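Local coordinates for iron-chelator utilization protein (Thermobifida fusca TM51, PDB 4YHB), which probably takes part in siderophore utilization as an FAD-dependent oxidoreductase, reducing ferric siderophores so that their iron is released, at residues V135-A140 against D249-G254; D141-L146 against A156-E161. All blocks are in the same frame, centred on the assembly; numbering follows the deposited sequence.

Contact 1: V135-A140 against D249-G254; sequences VYYPEA and DFEVDG
Tyr-137 and Glu-251 meet across two backbones that stay well apart, with 10.7 Å between their CA atoms. Residues 135-137 and strand residues 250-252 run in roughly opposite directions. No backbone hydrogen bond joins the two segments. Each backbone pairs with other partners. Tyr-136 bonds to Thr-9 of strand 9-12, while Glu-251 bonds to Val-223 and Ala-225 of strand 221-226. The gap is bridged by two long side chains. Tyr-137 has CG anti to the carbonyl carbon (chi1 -67°), which sends the ring across toward strand 250-256. Its hydroxyl donates a hydrogen bond to Glu-251, with OH 2.7 Å from OE2. The oxygen lies in the ring plane, off the edge, and is 3.7 Å from Tyr-137 CE1. OE2 accepts through its anti lone pair, the one turned away from the other carboxylate oxygen. The carboxylate plane is turned 51° from the ring. The tyrosine comes in roughly perpendicular to the glutamate chain. The Glu-251 chain bends at chi2 (71°), which places the carboxylate beside the hydroxyl; its CG lies 3.7 Å from Tyr-137 OH.

The contact lies just after the FAD-binding barrel, where strand 133-136, paired with strand 9-12, leads into the five-stranded parallel sheet of the second domain, in a ferredoxin reductase-like layout. Residues 137-141 form the connection between strands 133-136 and 142-147. Strand 250-256 is an outermost strand of the parallel sheet, so the bond ties the linker to that margin. The Tyr-137 ring also meets that of Phe-222 at a steep angle, and Arg-8 touches Tyr-137 and makes a long, weak ion pair with Glu-251 OE2, which would tend to favour the ionised carboxylate.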
ATOM      1  N   VAL A 135       9.737  -5.248  -7.095  1.00 28.54           N
ATOM      2  CA  VAL A 135       9.368  -5.701  -8.435  1.00 28.33           C
ATOM      3  C   VAL A 135       9.428  -4.560  -9.438  1.00 35.86           C
ATOM      4  O   VAL A 135       8.733  -3.545  -9.282  1.00 30.81           O
ATOM      5  CB  VAL A 135       7.957  -6.311  -8.456  1.00 32.28           C
ATOM      6  CG1 VAL A 135       7.652  -6.878  -9.836  1.00 38.64           C
ATOM      7  CG2 VAL A 135       7.828  -7.381  -7.390  1.00 31.95           C
ATOM      8  N   TYR A 136      10.266  -4.725 -10.460  1.00 33.08           N
ATOM      9  CA  TYR A 136      10.379  -3.755 -11.543  1.00 32.08           C
ATOM     10  C   TYR A 136       9.442  -4.105 -12.692  1.00 33.78           C
ATOM     11  O   TYR A 136       9.258  -5.280 -13.020  1.00 36.35           O
ATOM     12  CB  TYR A 136      11.809  -3.691 -12.087  1.00 32.43           C
ATOM     13  CG  TYR A 136      12.862  -3.201 -11.128  1.00 31.89           C
ATOM     14  CD1 TYR A 136      13.248  -1.868 -11.111  1.00 31.33           C
ATOM     15  CD2 TYR A 136      13.500  -4.080 -10.261  1.00 33.99           C
ATOM     16  CE1 TYR A 136      14.232  -1.423 -10.241  1.00 33.46           C
ATOM     17  CE2 TYR A 136      14.478  -3.642  -9.388  1.00 33.10           C
ATOM     18  CZ  TYR A 136      14.842  -2.318  -9.389  1.00 32.47           C
ATOM     19  OH  TYR A 136      15.814  -1.883  -8.528  1.00 33.87           O
ATOM     20  N   TYR A 137       8.870  -3.082 -13.316  1.00 34.55           N
ATOM     21  CA  TYR A 137       8.039  -3.282 -14.504  1.00 31.87           C
ATOM     22  C   TYR A 137       8.578  -2.478 -15.681  1.00 33.83           C
ATOM     23  O   TYR A 137       9.156  -1.406 -15.491  1.00 33.53           O
ATOM     24  CB  TYR A 137       6.584  -2.882 -14.226  1.00 33.24           C
ATOM     25  CG  TYR A 137       5.874  -3.780 -13.241  1.00 37.40           C
ATOM     26  CD1 TYR A 137       5.258  -4.950 -13.662  1.00 35.90           C
ATOM     27  CD2 TYR A 137       5.810  -3.451 -11.889  1.00 33.64           C
ATOM     28  CE1 TYR A 137       4.603  -5.778 -12.761  1.00 38.43           C
ATOM     29  CE2 TYR A 137       5.156  -4.266 -10.986  1.00 34.81           C
ATOM     30  CZ  TYR A 137       4.558  -5.428 -11.424  1.00 39.00           C
ATOM     31  OH  TYR A 137       3.910  -6.244 -10.521  1.00 43.00           O
ATOM     32  N   PRO A 138       8.387  -2.996 -16.907  1.00 36.53           N
ATOM     33  CA  PRO A 138       8.683  -2.209 -18.110  1.00 41.14           C
ATOM     34  C   PRO A 138       7.741  -1.015 -18.217  1.00 43.99           C
ATOM     35  O   PRO A 138       6.629  -1.059 -17.683  1.00 38.98           O
ATOM     36  CB  PRO A 138       8.447  -3.200 -19.254  1.00 38.68           C
ATOM     37  CG  PRO A 138       7.501  -4.211 -18.696  1.00 41.95           C
ATOM     38  CD  PRO A 138       7.844  -4.327 -17.232  1.00 37.65           C
ATOM     39  N   GLU A 139       8.176   0.035 -18.901  1.00 42.02           N
ATOM     40  CA  GLU A 139       7.360   1.232 -19.030  1.00 47.40           C
ATOM     41  C   GLU A 139       6.127   0.969 -19.880  1.00 42.63           C
ATOM     42  O   GLU A 139       6.133   0.118 -20.770  1.00 38.98           O
ATOM     43  CB  GLU A 139       8.176   2.386 -19.622  1.00 54.31           C
ATOM     44  CG  GLU A 139       9.273   2.901 -18.696  1.00 68.54           C
ATOM     45  CD  GLU A 139       9.784   4.274 -19.093  1.00 79.85           C
ATOM     46  OE1 GLU A 139      10.785   4.731 -18.502  1.00 87.52           O
ATOM     47  OE2 GLU A 139       9.184   4.899 -19.995  1.00 80.06           O
ATOM     48  N   ALA A 140       5.063   1.697 -19.574  1.00 35.73           N
ATOM     49  CA  ALA A 140       3.839   1.650 -20.354  1.00 33.41           C
ATOM     50  C   ALA A 140       3.512   3.059 -20.822  1.00 33.42           C
ATOM     51  O   ALA A 140       4.074   4.027 -20.314  1.00 35.49           O
ATOM     52  CB  ALA A 140       2.697   1.069 -19.533  1.00 35.96           C
ATOM     53  N   ASP A 249       0.156  -7.536 -18.486  1.00 35.11           N
ATOM     54  CA  ASP A 249      -0.816  -6.493 -18.804  1.00 38.74           C
ATOM     55  C   ASP A 249      -1.421  -5.887 -17.542  1.00 36.35           C
ATOM     56  O   ASP A 249      -1.810  -4.712 -17.518  1.00 33.12           O
ATOM     57  CB  ASP A 249      -1.932  -7.054 -19.687  1.00 36.66           C
ATOM     58  CG  ASP A 249      -1.402  -7.711 -20.945  1.00 46.87           C
ATOM     59  OD1 ASP A 249      -0.478  -7.145 -21.572  1.00 48.92           O
ATOM     60  OD2 ASP A 249      -1.907  -8.797 -21.297  1.00 51.01           O
ATOM     61  N   PHE A 250      -1.517  -6.693 -16.496  1.00 33.13           N
ATOM     62  CA  PHE A 250      -2.105  -6.207 -15.259  1.00 32.93           C
ATOM     63  C   PHE A 250      -1.538  -6.862 -14.017  1.00 36.41           C
ATOM     64  O   PHE A 250      -0.821  -7.860 -14.082  1.00 36.56           O
ATOM     65  CB  PHE A 250      -3.625  -6.402 -15.274  1.00 30.60           C
ATOM     66  CG  PHE A 250      -4.061  -7.841 -15.180  1.00 35.89           C
ATOM     67  CD1 PHE A 250      -4.289  -8.436 -13.949  1.00 33.18           C
ATOM     68  CD2 PHE A 250      -4.253  -8.597 -16.329  1.00 38.54           C
ATOM     69  CE1 PHE A 250      -4.691  -9.761 -13.866  1.00 41.94           C
ATOM     70  CE2 PHE A 250      -4.653  -9.913 -16.254  1.00 37.24           C
ATOM     71  CZ  PHE A 250      -4.876 -10.500 -15.023  1.00 42.43           C
ATOM     72  N   GLU A 251      -1.877  -6.266 -12.883  1.00 29.63           N
ATOM     73  CA  GLU A 251      -1.637  -6.848 -11.579  1.00 32.76           C
ATOM     74  C   GLU A 251      -2.861  -6.534 -10.736  1.00 31.81           C
ATOM     75  O   GLU A 251      -3.368  -5.412 -10.773  1.00 29.64           O
ATOM     76  CB  GLU A 251      -0.366  -6.280 -10.950  1.00 33.14           C
ATOM     77  CG  GLU A 251       0.376  -7.258 -10.089  1.00 46.66           C
ATOM     78  CD  GLU A 251       1.049  -8.342 -10.899  1.00 45.05           C
ATOM     79  OE1 GLU A 251       0.397  -9.380 -11.154  1.00 44.61           O
ATOM     80  OE2 GLU A 251       2.235  -8.159 -11.263  1.00 47.84           O
ATOM     81  N   VAL A 252      -3.352  -7.524 -10.002  1.00 24.85           N
ATOM     82  CA  VAL A 252      -4.486  -7.315  -9.108  1.00 27.72           C
ATOM     83  C   VAL A 252      -4.128  -7.911  -7.759  1.00 32.62           C
ATOM     84  O   VAL A 252      -3.890  -9.114  -7.654  1.00 31.21           O
ATOM     85  CB  VAL A 252      -5.770  -7.956  -9.645  1.00 30.66           C
ATOM     86  CG1 VAL A 252      -6.850  -7.947  -8.579  1.00 31.42           C
ATOM     87  CG2 VAL A 252      -6.239  -7.226 -10.887  1.00 30.03           C
ATOM     88  N   ASP A 253      -4.064  -7.069  -6.732  1.00 24.60           N
ATOM     89  CA  ASP A 253      -3.485  -7.492  -5.455  1.00 23.50           C
ATOM     90  C   ASP A 253      -4.445  -7.163  -4.322  1.00 27.73           C
ATOM     91  O   ASP A 253      -4.722  -5.990  -4.045  1.00 23.17           O
ATOM     92  CB  ASP A 253      -2.120  -6.814  -5.239  1.00 24.53           C
ATOM     93  CG  ASP A 253      -1.218  -7.578  -4.260  1.00 27.84           C
ATOM     94  OD1 ASP A 253      -1.703  -8.510  -3.588  1.00 30.54           O
ATOM     95  OD2 ASP A 253      -0.017  -7.241  -4.158  1.00 28.04           O
ATOM     96  N   GLY A 254      -4.977  -8.199  -3.690  1.00 22.94           N
ATOM     97  CA  GLY A 254      -5.840  -8.026  -2.538  1.00 23.67           C
ATOM     98  C   GLY A 254      -5.043  -7.667  -1.295  1.00 21.82           C
ATOM     99  O   GLY A 254      -4.258  -8.483  -0.808  1.00 21.37           O
TER

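Contact 2: D141-L146 against A156-E161; sequences DHYVLL and ARRIEE
Arg-158 reaches from helix 156-161 across to Tyr-143 and Leu-145 on strand 142-146. Helix and strand run nearly antiparallel, at 156°, with their axes 10.3 Å apart. The CB of Arg-158 points toward the strand. Next, CG lies 4.3 Å from Leu-145 CD2. The bends at chi2 (57°) and chi3 turn the chain from CD onward toward the tyrosine. NE sits 4.1 Å from Tyr-143 CE1. CZ comes closer, at 3.8 Å from the same CE1. The tip atom NH2 makes the nearest approach, 3.3 Å from Tyr-143 CE1. The guanidinium turns one face to the ring's CE1 side, but the planes are 66° apart, so the two groups do not stack in parallel.

Strand 142-147 and helix 152-161 are the first two elements of a beta-alpha-beta unit that continues into strand 167-174, within the parallel sheet of the second domain. The helix also faces the barrel: Glu-160 forms salt bridges with Arg-92 and Arg-93 of strand 86-95. Deeper in the interface, Leu-145 and Ile-159 lie alongside, pointing opposite ways. Their packing is tight, with Leu-145 CD1 only 3.4 Å from Ile-159 CG1. Ile-159 CD1 adds a looser touch, 3.9 Å from Leu-145 CD1. The Tyr-143 hydroxyl is hydrogen-bonded to Ala-140 N, which holds the hydroxyl end of the ring. With Tyr-143 replaced by an alanine, Ala-140 N would probably lose its hydroxyl mate and the Arg-158 guanidinium would be freer to turn.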
ATOM      1  N   ASP A 141       2.617   3.179 -21.794  1.00 33.45           N
ATOM      2  CA  ASP A 141       2.192   4.492 -22.263  1.00 31.62           C
ATOM      3  C   ASP A 141       1.067   5.032 -21.404  1.00 34.54           C
ATOM      4  O   ASP A 141       0.975   6.233 -21.153  1.00 37.24           O
ATOM      5  CB  ASP A 141       1.738   4.422 -23.722  1.00 31.71           C
ATOM      6  CG  ASP A 141       2.886   4.151 -24.672  1.00 37.27           C
ATOM      7  OD1 ASP A 141       3.903   4.872 -24.600  1.00 40.47           O
ATOM      8  OD2 ASP A 141       2.778   3.197 -25.467  1.00 37.49           O
ATOM      9  N   HIS A 142       0.195   4.136 -20.966  1.00 33.04           N
ATOM     10  CA  HIS A 142      -0.989   4.545 -20.239  1.00 30.98           C
ATOM     11  C   HIS A 142      -1.222   3.607 -19.066  1.00 31.42           C
ATOM     12  O   HIS A 142      -1.343   2.391 -19.234  1.00 32.15           O
ATOM     13  CB  HIS A 142      -2.192   4.567 -21.174  1.00 31.01           C
ATOM     14  CG  HIS A 142      -3.402   5.240 -20.605  1.00 36.39           C
ATOM     15  ND1 HIS A 142      -4.108   6.197 -21.300  1.00 38.25           N
ATOM     16  CD2 HIS A 142      -4.055   5.070 -19.431  1.00 32.72           C
ATOM     17  CE1 HIS A 142      -5.135   6.601 -20.572  1.00 40.51           C
ATOM     18  NE2 HIS A 142      -5.128   5.929 -19.435  1.00 36.35           N
ATOM     19  N   TYR A 143      -1.270   4.183 -17.874  1.00 28.26           N
ATOM     20  CA  TYR A 143      -1.464   3.417 -16.654  1.00 27.21           C
ATOM     21  C   TYR A 143      -2.882   3.592 -16.143  1.00 27.79           C
ATOM     22  O   TYR A 143      -3.352   4.713 -15.979  1.00 28.89           O
ATOM     23  CB  TYR A 143      -0.454   3.851 -15.584  1.00 27.70           C
ATOM     24  CG  TYR A 143       0.989   3.636 -15.968  1.00 29.32           C
ATOM     25  CD1 TYR A 143       1.681   2.511 -15.531  1.00 31.46           C
ATOM     26  CD2 TYR A 143       1.662   4.548 -16.770  1.00 30.80           C
ATOM     27  CE1 TYR A 143       3.002   2.306 -15.879  1.00 34.78           C
ATOM     28  CE2 TYR A 143       2.982   4.347 -17.131  1.00 30.65           C
ATOM     29  CZ  TYR A 143       3.647   3.225 -16.679  1.00 34.82           C
ATOM     30  OH  TYR A 143       4.960   3.020 -17.030  1.00 38.23           O
ATOM     31  N   VAL A 144      -3.565   2.481 -15.908  1.00 26.52           N
ATOM     32  CA  VAL A 144      -4.886   2.504 -15.305  1.00 26.24           C
ATOM     33  C   VAL A 144      -4.786   1.998 -13.867  1.00 29.39           C
ATOM     34  O   VAL A 144      -4.411   0.849 -13.636  1.00 30.57           O
ATOM     35  CB  VAL A 144      -5.883   1.645 -16.085  1.00 27.57           C
ATOM     36  CG1 VAL A 144      -7.247   1.672 -15.404  1.00 29.93           C
ATOM     37  CG2 VAL A 144      -5.988   2.129 -17.538  1.00 29.50           C
ATOM     38  N   LEU A 145      -5.099   2.856 -12.902  1.00 24.56           N
ATOM     39  CA  LEU A 145      -4.932   2.503 -11.489  1.00 25.89           C
ATOM     40  C   LEU A 145      -6.253   2.516 -10.726  1.00 25.44           C
ATOM     41  O   LEU A 145      -7.014   3.484 -10.797  1.00 25.05           O
ATOM     42  CB  LEU A 145      -3.950   3.466 -10.831  1.00 27.64           C
ATOM     43  CG  LEU A 145      -2.609   3.632 -11.540  1.00 29.18           C
ATOM     44  CD1 LEU A 145      -1.956   4.903 -11.081  1.00 31.27           C
ATOM     45  CD2 LEU A 145      -1.707   2.455 -11.236  1.00 31.67           C
ATOM     46  N   LEU A 146      -6.524   1.433 -10.011  1.00 22.51           N
ATOM     47  CA  LEU A 146      -7.707   1.323  -9.167  1.00 20.75           C
ATOM     48  C   LEU A 146      -7.256   1.006  -7.743  1.00 25.52           C
ATOM     49  O   LEU A 146      -6.368   0.167  -7.528  1.00 23.60           O
ATOM     50  CB  LEU A 146      -8.659   0.247  -9.696  1.00 23.79           C
ATOM     51  CG  LEU A 146      -9.078   0.408 -11.163  1.00 30.69           C
ATOM     52  CD1 LEU A 146      -8.379  -0.616 -12.029  1.00 34.70           C
ATOM     53  CD2 LEU A 146     -10.582   0.289 -11.311  1.00 32.90           C
ATOM     54  N   ALA A 156      -0.642   6.226  -5.291  1.00 20.16           N
ATOM     55  CA  ALA A 156      -0.211   7.620  -5.279  1.00 20.77           C
ATOM     56  C   ALA A 156       1.298   7.724  -5.490  1.00 24.04           C
ATOM     57  O   ALA A 156       1.774   8.618  -6.206  1.00 20.95           O
ATOM     58  CB  ALA A 156      -0.617   8.300  -3.975  1.00 23.25           C
ATOM     59  N   ARG A 157       2.051   6.807  -4.881  1.00 21.43           N
ATOM     60  CA  ARG A 157       3.498   6.790  -5.077  1.00 19.37           C
ATOM     61  C   ARG A 157       3.827   6.548  -6.544  1.00 21.14           C
ATOM     62  O   ARG A 157       4.708   7.191  -7.099  1.00 25.47           O
ATOM     63  CB  ARG A 157       4.178   5.722  -4.214  1.00 18.14           C
ATOM     64  CG  ARG A 157       5.668   5.612  -4.521  1.00 21.70           C
ATOM     65  CD  ARG A 157       6.411   4.722  -3.547  1.00 21.07           C
ATOM     66  NE  ARG A 157       7.796   4.510  -3.989  1.00 24.61           N
ATOM     67  CZ  ARG A 157       8.668   3.723  -3.369  1.00 28.13           C
ATOM     68  NH1 ARG A 157       8.299   3.082  -2.267  1.00 20.91           N
ATOM     69  NH2 ARG A 157       9.910   3.578  -3.846  1.00 24.12           N
ATOM     70  N   ARG A 158       3.109   5.615  -7.161  1.00 21.67           N
ATOM     71  CA  ARG A 158       3.255   5.327  -8.586  1.00 23.81           C
ATOM     72  C   ARG A 158       2.995   6.572  -9.436  1.00 27.54           C
ATOM     73  O   ARG A 158       3.823   6.962 -10.263  1.00 28.20           O
ATOM     74  CB  ARG A 158       2.305   4.203  -8.990  1.00 25.47           C
ATOM     75  CG  ARG A 158       2.266   3.890 -10.482  1.00 34.20           C
ATOM     76  CD  ARG A 158       3.646   3.546 -10.960  1.00 34.45           C
ATOM     77  NE  ARG A 158       3.666   2.403 -11.867  1.00 41.20           N
ATOM     78  CZ  ARG A 158       4.750   2.050 -12.549  1.00 39.94           C
ATOM     79  NH1 ARG A 158       5.861   2.762 -12.407  1.00 36.99           N
ATOM     80  NH2 ARG A 158       4.728   0.995 -13.355  1.00 43.36           N
ATOM     81  N   ILE A 159       1.848   7.202  -9.211  1.00 24.67           N
ATOM     82  CA  ILE A 159       1.482   8.401  -9.950  1.00 26.20           C
ATOM     83  C   ILE A 159       2.538   9.498  -9.823  1.00 29.09           C
ATOM     84  O   ILE A 159       2.903  10.130 -10.814  1.00 29.00           O
ATOM     85  CB  ILE A 159       0.124   8.938  -9.476  1.00 26.50           C
ATOM     86  CG1 ILE A 159      -0.979   8.003  -9.941  1.00 27.03           C
ATOM     87  CG2 ILE A 159      -0.130  10.313 -10.034  1.00 31.43           C
ATOM     88  CD1 ILE A 159      -2.362   8.356  -9.421  1.00 27.30           C
ATOM     89  N   GLU A 160       3.055   9.713  -8.617  1.00 26.94           N
ATOM     90  CA  GLU A 160       3.972  10.821  -8.411  1.00 28.39           C
ATOM     91  C   GLU A 160       5.370  10.530  -8.977  1.00 32.19           C
ATOM     92  O   GLU A 160       6.164  11.443  -9.155  1.00 30.16           O
ATOM     93  CB  GLU A 160       4.023  11.189  -6.924  1.00 26.63           C
ATOM     94  CG  GLU A 160       2.690  11.809  -6.469  1.00 35.58           C
ATOM     95  CD  GLU A 160       2.702  12.386  -5.060  1.00 39.87           C
ATOM     96  OE1 GLU A 160       3.535  11.942  -4.222  1.00 35.76           O
ATOM     97  OE2 GLU A 160       1.855  13.280  -4.792  1.00 30.05           O
ATOM     98  N   GLU A 161       5.649   9.271  -9.301  1.00 30.10           N
ATOM     99  CA  GLU A 161       6.956   8.887  -9.842  1.00 32.87           C
ATOM    100  C   GLU A 161       6.945   8.727 -11.372  1.00 35.32           C
ATOM    101  O   GLU A 161       7.994   8.578 -12.001  1.00 33.88           O
ATOM    102  CB  GLU A 161       7.438   7.591  -9.171  1.00 31.92           C
ATOM    103  CG  GLU A 161       7.784   7.788  -7.698  1.00 32.64           C
ATOM    104  CD  GLU A 161       8.213   6.508  -6.978  1.00 42.08           C
ATOM    105  OE1 GLU A 161       8.180   5.412  -7.595  1.00 41.26           O
ATOM    106  OE2 GLU A 161       8.577   6.612  -5.780  1.00 33.20           O
TER

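Overall arrangement
The two contacts hold different parts of one parallel sheet. Contact 1 is a surface contact at the sheet's outer strand 250-256, and it ties in the linker after strand 133-136. Contact 2 is buried and sets a helix against the central strand 142-147. Their segments adjoin at residues 140 and 141, and contact 2 is nested inside the long loop closed by contact 1. The chemistry follows the place. The surface pair relies on one polar bond and buries 78 Å². The inner contact has no hydrogen bond between its segments, buries 191 Å², and relies on apolar packing and a guanidinium that meets a tyrosine ring obliquely.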